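Local coordinates for protein coclaurine N-methyltransferase (Coptis japonica, PDB 6GKV) that transfers a methyl group from S-adenosyl-L-methionine to the ring nitrogen of coclaurine and probably related tetrahydroisoquinolines in alkaloid biosynthesis, at residues G281-L292 with R324-G335. Numbering follows the deposited sequence.
Sequences GKHFSRTNEEWL and RGFCLSGMEMFG. With F2W (6,7-dimethoxy-2-methyl-1,2,3,4-tetrahydroisoquinolin-2-ium), chain D.
F284 and F334 meet in a T-shaped (edge-to-face) stack between two antiparallel helices of this Rossmann-type methyltransferase, whose short segments pass 7.4 Å apart, axis to axis, at 160° and together wall the alkaloid pocket. Carbon CD2 of F284 stands over the centre of the F334 ring, the two ring centroids 5.0 Å apart. F284, its CG turned away from the backbone N (chi1 -156°), also sends CE2 to within 3.7 Å of CAA of the bound N-methylheliamine, while F334 turns its ring edge to the ligand's methoxy oxygen OAL. With F334 cut back to an alanine, F284 would probably lose the face it packs on and a gap would open beside that methoxy group.

Knobs-into-holes packing runs along the interface. L292 fits among R324, C327, L328 and M331, and M331 in turn lays SD 3.5 Å from CB of E289. The wedge of N288 relies on G330, where a side chain would clash with the amide.

One hydrogen bond crosses the contact: S285 OG donates to M331 O (2.6 Å) in the carbonyl plane, on a lone pair. Within its own helix, N288 ND2 reaches back to F284 O, which fixes the amide's turn; its buried OD1, without a hydrogen-bond partner, lies 3.4 Å from methoxy carbon CAM of the ligand.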
ATOM      1  N   GLY A 281       7.820  -0.861 -15.914  1.00 35.42           N
ATOM      2  CA  GLY A 281       9.275  -0.978 -15.999  1.00 43.65           C
ATOM      3  C   GLY A 281       9.868  -0.953 -17.411  1.00 48.16           C
ATOM      4  O   GLY A 281      11.098  -0.877 -17.588  1.00 50.24           O
ATOM      5  N   LYS A 282       9.000  -0.997 -18.418  1.00 47.06           N
ATOM      6  CA  LYS A 282       9.432  -0.954 -19.814  1.00 48.91           C
ATOM      7  C   LYS A 282      10.015   0.409 -20.179  1.00 42.98           C
ATOM      8  O   LYS A 282      10.824   0.528 -21.090  1.00 46.23           O
ATOM      9  CB  LYS A 282       8.257  -1.286 -20.752  1.00 47.11           C
ATOM     10  CG  LYS A 282       8.020  -2.769 -20.938  1.00 53.50           C
ATOM     11  CD  LYS A 282       7.394  -3.055 -22.307  1.00 61.58           C
ATOM     12  CE  LYS A 282       6.054  -2.338 -22.457  1.00 72.21           C
ATOM     13  NZ  LYS A 282       4.946  -3.202 -22.973  1.00 77.39           N
ATOM     14  N   HIS A 283       9.575   1.443 -19.482  1.00 44.19           N
ATOM     15  CA  HIS A 283      10.090   2.784 -19.714  1.00 43.10           C
ATOM     16  C   HIS A 283      11.523   2.936 -19.232  1.00 40.38           C
ATOM     17  O   HIS A 283      12.386   3.466 -19.950  1.00 45.42           O
ATOM     18  CB  HIS A 283       9.203   3.812 -19.027  1.00 41.85           C
ATOM     19  CG  HIS A 283       7.784   3.783 -19.488  1.00 39.70           C
ATOM     20  ND1 HIS A 283       7.361   4.430 -20.630  1.00 41.49           N
ATOM     21  CD2 HIS A 283       6.683   3.208 -18.950  1.00 46.34           C
ATOM     22  CE1 HIS A 283       6.063   4.250 -20.779  1.00 42.04           C
ATOM     23  NE2 HIS A 283       5.625   3.519 -19.769  1.00 45.22           N
ATOM     24  N   PHE A 284      11.812   2.471 -18.027  1.00 29.71           N
ATOM     25  CA  PHE A 284      13.195   2.600 -17.589  1.00 28.93           C
ATOM     26  C   PHE A 284      14.056   1.560 -18.295  1.00 35.84           C
ATOM     27  O   PHE A 284      15.254   1.772 -18.516  1.00 44.83           O
ATOM     28  CB  PHE A 284      13.339   2.499 -16.067  1.00 22.71           C
ATOM     29  CG  PHE A 284      14.578   3.182 -15.554  1.00 29.45           C
ATOM     30  CD1 PHE A 284      15.236   4.073 -16.369  1.00 42.27           C
ATOM     31  CD2 PHE A 284      15.041   3.007 -14.268  1.00 41.01           C
ATOM     32  CE1 PHE A 284      16.367   4.724 -15.957  1.00 48.25           C
ATOM     33  CE2 PHE A 284      16.177   3.699 -13.844  1.00 45.21           C
ATOM     34  CZ  PHE A 284      16.849   4.542 -14.703  1.00 41.36           C
ATOM     35  N   SER A 285      13.446   0.454 -18.692  1.00 41.97           N
ATOM     36  CA  SER A 285      14.200  -0.532 -19.437  1.00 41.95           C
ATOM     37  C   SER A 285      14.644   0.088 -20.743  1.00 46.43           C
ATOM     38  O   SER A 285      15.809  -0.015 -21.119  1.00 50.88           O
ATOM     39  CB  SER A 285      13.380  -1.792 -19.681  1.00 43.32           C
ATOM     40  OG  SER A 285      14.203  -2.795 -20.255  1.00 53.20           O
ATOM     41  N   ARG A 286      13.724   0.762 -21.422  1.00 43.63           N
ATOM     42  CA  ARG A 286      14.033   1.298 -22.740  1.00 44.19           C
ATOM     43  C   ARG A 286      15.002   2.460 -22.625  1.00 42.59           C
ATOM     44  O   ARG A 286      15.866   2.653 -23.487  1.00 50.48           O
ATOM     45  CB  ARG A 286      12.763   1.723 -23.461  1.00 44.63           C
ATOM     46  CG  ARG A 286      11.990   0.550 -24.088  1.00 51.75           C
ATOM     47  CD  ARG A 286      11.213   0.999 -25.325  1.00 54.54           C
ATOM     48  NE  ARG A 286      12.069   1.727 -26.261  1.00 65.43           N
ATOM     49  CZ  ARG A 286      11.619   2.513 -27.235  1.00 74.41           C
ATOM     50  NH1 ARG A 286      10.313   2.682 -27.401  1.00 75.63           N
ATOM     51  NH2 ARG A 286      12.479   3.144 -28.033  1.00 78.02           N
ATOM     52  N   THR A 287      14.859   3.220 -21.547  1.00 47.34           N
ATOM     53  CA  THR A 287      15.755   4.332 -21.246  1.00 48.50           C
ATOM     54  C   THR A 287      17.221   3.877 -21.174  1.00 39.74           C
ATOM     55  O   THR A 287      18.076   4.424 -21.848  1.00 42.19           O
ATOM     56  CB  THR A 287      15.357   5.013 -19.908  1.00 28.32           C
ATOM     57  OG1 THR A 287      14.064   5.604 -20.046  1.00 37.71           O
ATOM     58  CG2 THR A 287      16.304   6.097 -19.574  1.00 34.12           C
ATOM     59  N   ASN A 288      17.484   2.873 -20.344  1.00 35.12           N
ATOM     60  CA  ASN A 288      18.806   2.321 -20.173  1.00 36.34           C
ATOM     61  C   ASN A 288      19.333   1.732 -21.469  1.00 49.37           C
ATOM     62  O   ASN A 288      20.560   1.696 -21.701  1.00 44.05           O
ATOM     63  CB  ASN A 288      18.813   1.241 -19.095  1.00 38.09           C
ATOM     64  CG  ASN A 288      18.848   1.811 -17.679  1.00 45.84           C
ATOM     65  OD1 ASN A 288      19.911   2.188 -17.189  1.00 52.11           O
ATOM     66  ND2 ASN A 288      17.701   1.817 -16.999  1.00 38.43           N
ATOM     67  N   GLU A 289      18.408   1.248 -22.296  1.00 40.84           N
ATOM     68  CA  GLU A 289      18.743   0.645 -23.593  1.00 46.07           C
ATOM     69  C   GLU A 289      19.178   1.709 -24.590  1.00 45.21           C
ATOM     70  O   GLU A 289      20.017   1.468 -25.447  1.00 56.83           O
ATOM     71  CB  GLU A 289      17.536  -0.138 -24.150  1.00 40.76           C
ATOM     72  CG  GLU A 289      17.726  -0.741 -25.534  1.00 45.51           C
ATOM     73  CD  GLU A 289      16.468  -1.469 -26.057  1.00 55.74           C
ATOM     74  OE1 GLU A 289      15.361  -1.213 -25.535  1.00 54.17           O
ATOM     75  OE2 GLU A 289      16.594  -2.290 -27.003  1.00 63.56           O
ATOM     76  N   GLU A 290      18.591   2.893 -24.487  1.00 47.86           N
ATOM     77  CA  GLU A 290      18.924   3.946 -25.432  1.00 56.25           C
ATOM     78  C   GLU A 290      20.274   4.546 -25.059  1.00 49.89           C
ATOM     79  O   GLU A 290      21.034   4.974 -25.927  1.00 46.69           O
ATOM     80  CB  GLU A 290      17.814   5.011 -25.475  1.00 52.95           C
ATOM     81  CG  GLU A 290      16.495   4.506 -26.103  1.00 51.76           C
ATOM     82  CD  GLU A 290      16.612   4.198 -27.596  1.00 53.26           C
ATOM     83  OE1 GLU A 290      17.160   5.042 -28.338  1.00 52.09           O
ATOM     84  OE2 GLU A 290      16.146   3.115 -28.036  1.00 57.04           O
ATOM     85  N   TRP A 291      20.550   4.555 -23.758  1.00 42.37           N
ATOM     86  CA  TRP A 291      21.822   4.990 -23.221  1.00 53.02           C
ATOM     87  C   TRP A 291      22.948   4.072 -23.708  1.00 60.65           C
ATOM     88  O   TRP A 291      24.011   4.533 -24.150  1.00 58.85           O
ATOM     89  CB  TRP A 291      21.772   4.989 -21.691  1.00 51.51           C
ATOM     90  CG  TRP A 291      20.982   6.105 -21.075  1.00 49.51           C
ATOM     91  CD1 TRP A 291      20.588   7.264 -21.677  1.00 47.01           C
ATOM     92  CD2 TRP A 291      20.492   6.166 -19.725  1.00 46.13           C
ATOM     93  NE1 TRP A 291      19.884   8.045 -20.785  1.00 42.48           N
ATOM     94  CE2 TRP A 291      19.809   7.391 -19.580  1.00 38.07           C
ATOM     95  CE3 TRP A 291      20.560   5.297 -18.622  1.00 42.41           C
ATOM     96  CZ2 TRP A 291      19.208   7.780 -18.381  1.00 32.77           C
ATOM     97  CZ3 TRP A 291      19.956   5.686 -17.423  1.00 30.12           C
ATOM     98  CH2 TRP A 291      19.298   6.918 -17.316  1.00 31.84           C
ATOM     99  N   LEU A 292      22.703   2.767 -23.611  1.00 58.13           N
ATOM    100  CA  LEU A 292      23.676   1.766 -24.029  1.00 51.85           C
ATOM    101  C   LEU A 292      24.001   1.875 -25.525  1.00 46.09           C
ATOM    102  O   LEU A 292      25.167   1.835 -25.903  1.00 46.67           O
ATOM    103  CB  LEU A 292      23.159   0.374 -23.695  1.00 49.91           C
ATOM    104  CG  LEU A 292      23.973  -0.810 -24.201  1.00 56.60           C
ATOM    105  CD1 LEU A 292      25.358  -0.815 -23.561  1.00 57.45           C
ATOM    106  CD2 LEU A 292      23.231  -2.134 -23.951  1.00 51.77           C
ATOM    107  N   ARG A 324      28.443   0.185 -19.262  1.00 49.96           N
ATOM    108  CA  ARG A 324      27.685  -0.858 -19.958  1.00 44.93           C
ATOM    109  C   ARG A 324      26.876  -1.687 -18.981  1.00 41.36           C
ATOM    110  O   ARG A 324      25.680  -1.824 -19.147  1.00 52.91           O
ATOM    111  CB  ARG A 324      28.613  -1.764 -20.757  1.00 48.59           C
ATOM    112  CG  ARG A 324      29.107  -1.141 -22.044  1.00 45.13           C
ATOM    113  CD  ARG A 324      30.282  -1.926 -22.611  1.00 41.22           C
ATOM    114  NE  ARG A 324      30.649  -1.424 -23.924  1.00 44.07           N
ATOM    115  CZ  ARG A 324      31.777  -1.727 -24.554  1.00 52.03           C
ATOM    116  NH1 ARG A 324      32.666  -2.528 -23.980  1.00 52.65           N
ATOM    117  NH2 ARG A 324      32.018  -1.213 -25.751  1.00 46.76           N
ATOM    118  N   GLY A 325      27.520  -2.216 -17.944  1.00 39.76           N
ATOM    119  CA  GLY A 325      26.817  -2.939 -16.887  1.00 37.07           C
ATOM    120  C   GLY A 325      25.784  -2.108 -16.131  1.00 43.93           C
ATOM    121  O   GLY A 325      24.849  -2.645 -15.551  1.00 43.28           O
ATOM    122  N   PHE A 326      25.962  -0.793 -16.109  1.00 47.54           N
ATOM    123  CA  PHE A 326      24.968   0.099 -15.525  1.00 45.39           C
ATOM    124  C   PHE A 326      23.665  -0.058 -16.281  1.00 40.05           C
ATOM    125  O   PHE A 326      22.620  -0.370 -15.728  1.00 50.43           O
ATOM    126  CB  PHE A 326      25.457   1.542 -15.616  1.00 45.14           C
ATOM    127  CG  PHE A 326      24.572   2.538 -14.945  1.00 46.90           C
ATOM    128  CD1 PHE A 326      24.772   2.867 -13.606  1.00 52.20           C
ATOM    129  CD2 PHE A 326      23.567   3.178 -15.650  1.00 43.59           C
ATOM    130  CE1 PHE A 326      23.971   3.810 -12.978  1.00 44.49           C
ATOM    131  CE2 PHE A 326      22.760   4.109 -15.028  1.00 46.15           C
ATOM    132  CZ  PHE A 326      22.966   4.425 -13.690  1.00 44.26           C
ATOM    133  N   CYS A 327      23.772   0.184 -17.577  1.00 40.10           N
ATOM    134  CA  CYS A 327      22.672   0.171 -18.507  1.00 40.34           C
ATOM    135  C   CYS A 327      22.095  -1.240 -18.743  1.00 41.95           C
ATOM    136  O   CYS A 327      20.890  -1.400 -18.931  1.00 50.49           O
ATOM    137  CB  CYS A 327      23.135   0.798 -19.820  1.00 35.14           C
ATOM    138  SG  CYS A 327      23.686   2.484 -19.670  1.00 63.53           S
ATOM    139  N   LEU A 328      22.944  -2.255 -18.715  1.00 38.44           N
ATOM    140  CA  LEU A 328      22.488  -3.626 -18.891  1.00 35.27           C
ATOM    141  C   LEU A 328      21.691  -4.053 -17.672  1.00 43.87           C
ATOM    142  O   LEU A 328      20.627  -4.697 -17.814  1.00 40.99           O
ATOM    143  CB  LEU A 328      23.666  -4.582 -19.104  1.00 33.69           C
ATOM    144  CG  LEU A 328      24.515  -4.522 -20.385  1.00 42.09           C
ATOM    145  CD1 LEU A 328      25.546  -5.596 -20.288  1.00 40.05           C
ATOM    146  CD2 LEU A 328      23.683  -4.742 -21.645  1.00 48.97           C
ATOM    147  N   SER A 329      22.222  -3.733 -16.484  1.00 31.08           N
ATOM    148  CA  SER A 329      21.476  -3.935 -15.244  1.00 41.54           C
ATOM    149  C   SER A 329      20.103  -3.259 -15.331  1.00 42.64           C
ATOM    150  O   SER A 329      19.083  -3.876 -15.046  1.00 44.01           O
ATOM    151  CB  SER A 329      22.237  -3.389 -14.045  1.00 42.67           C
ATOM    152  OG  SER A 329      23.362  -4.192 -13.774  1.00 49.82           O
ATOM    153  N   GLY A 330      20.086  -1.998 -15.752  1.00 39.78           N
ATOM    154  CA  GLY A 330      18.838  -1.276 -15.924  1.00 49.07           C
ATOM    155  C   GLY A 330      17.898  -1.926 -16.924  1.00 48.55           C
ATOM    156  O   GLY A 330      16.710  -2.089 -16.649  1.00 45.20           O
ATOM    157  N   MET A 331      18.423  -2.299 -18.087  1.00 46.91           N
ATOM    158  CA  MET A 331      17.602  -2.950 -19.110  1.00 51.37           C
ATOM    159  C   MET A 331      16.897  -4.216 -18.622  1.00 44.01           C
ATOM    160  O   MET A 331      15.697  -4.360 -18.757  1.00 39.46           O
ATOM    161  CB  MET A 331      18.444  -3.310 -20.326  1.00 51.80           C
ATOM    162  CG  MET A 331      18.420  -2.275 -21.414  1.00 64.24           C
ATOM    163  SD  MET A 331      19.448  -2.798 -22.794  1.00 96.34           S
ATOM    164  CE  MET A 331      18.550  -4.210 -23.365  1.00 52.83           C
ATOM    165  N   GLU A 332      17.657  -5.134 -18.060  1.00 44.60           N
ATOM    166  CA  GLU A 332      17.109  -6.429 -17.730  1.00 42.18           C
ATOM    167  C   GLU A 332      16.265  -6.383 -16.473  1.00 44.05           C
ATOM    168  O   GLU A 332      15.307  -7.132 -16.347  1.00 40.03           O
ATOM    169  CB  GLU A 332      18.230  -7.455 -17.555  1.00 34.52           C
ATOM    170  CG  GLU A 332      18.982  -7.800 -18.824  1.00 37.58           C
ATOM    171  CD  GLU A 332      18.080  -8.217 -19.949  1.00 45.38           C
ATOM    172  OE1 GLU A 332      17.328  -9.208 -19.774  1.00 58.53           O
ATOM    173  OE2 GLU A 332      18.131  -7.555 -21.015  1.00 45.60           O
ATOM    174  N   MET A 333      16.637  -5.532 -15.525  1.00 42.09           N
ATOM    175  CA  MET A 333      15.950  -5.518 -14.253  1.00 37.93           C
ATOM    176  C   MET A 333      14.547  -4.939 -14.430  1.00 39.62           C
ATOM    177  O   MET A 333      13.554  -5.543 -14.044  1.00 40.31           O
ATOM    178  CB  MET A 333      16.747  -4.720 -13.226  1.00 35.57           C
ATOM    179  CG  MET A 333      15.921  -4.293 -12.071  1.00 31.08           C
ATOM    180  SD  MET A 333      16.716  -3.315 -10.828  1.00 85.16           S
ATOM    181  CE  MET A 333      17.284  -4.632  -9.894  1.00 23.91           C
ATOM    182  N   PHE A 334      14.476  -3.769 -15.045  1.00 35.16           N
ATOM    183  CA  PHE A 334      13.211  -3.105 -15.237  1.00 38.47           C
ATOM    184  C   PHE A 334      12.372  -3.688 -16.364  1.00 40.53           C
ATOM    185  O   PHE A 334      11.158  -3.612 -16.317  1.00 34.20           O
ATOM    186  CB  PHE A 334      13.465  -1.626 -15.442  1.00 35.90           C
ATOM    187  CG  PHE A 334      13.880  -0.962 -14.182  1.00 41.41           C
ATOM    188  CD1 PHE A 334      15.229  -0.922 -13.815  1.00 35.05           C
ATOM    189  CD2 PHE A 334      12.920  -0.464 -13.304  1.00 30.18           C
ATOM    190  CE1 PHE A 334      15.619  -0.357 -12.619  1.00 28.88           C
ATOM    191  CE2 PHE A 334      13.304   0.103 -12.096  1.00 35.87           C
ATOM    192  CZ  PHE A 334      14.646   0.160 -11.759  1.00 44.18           C
ATOM    193  N   GLY A 335      13.005  -4.281 -17.367  1.00 44.00           N
ATOM    194  CA  GLY A 335      12.255  -4.906 -18.448  1.00 33.91           C
ATOM    195  C   GLY A 335      11.820  -6.321 -18.118  1.00 34.39           C
ATOM    196  O   GLY A 335      11.087  -6.927 -18.894  1.00 34.98           O
TER
HETATM  197  CAM F2W D 502      20.313   1.211 -13.915  1.00 42.62           C
HETATM  198  OAK F2W D 502      19.663   0.732 -12.716  1.00 40.22           O
HETATM  199  CAB F2W D 502      19.310   1.788 -11.912  1.00 40.37           C
HETATM  200  CAA F2W D 502      19.522   3.126 -12.264  1.00 46.93           C
HETATM  201  CAF F2W D 502      19.136   4.115 -11.363  1.00 47.90           C
HETATM  202  CAJ F2W D 502      19.271   5.465 -11.639  1.00 54.78           C
HETATM  203  CAI F2W D 502      19.320   6.451 -10.427  1.00 59.35           C
HETATM  204  NAH F2W D 502      18.055   6.215  -9.714  1.00 65.15           N
HETATM  205  CAO F2W D 502      18.274   6.954  -8.455  1.00 72.54           C
HETATM  206  CAG F2W D 502      18.246   4.811  -9.341  1.00 50.62           C
HETATM  207  CAE F2W D 502      18.491   3.787 -10.201  1.00 40.96           C
HETATM  208  CAD F2W D 502      18.309   2.456  -9.837  1.00 34.43           C
HETATM  209  CAC F2W D 502      18.686   1.459 -10.719  1.00 27.17           C
HETATM  210  OAL F2W D 502      18.553   0.118 -10.475  1.00 42.38           O
HETATM  211  CAN F2W D 502      17.912  -0.307  -9.258  1.00 31.92           C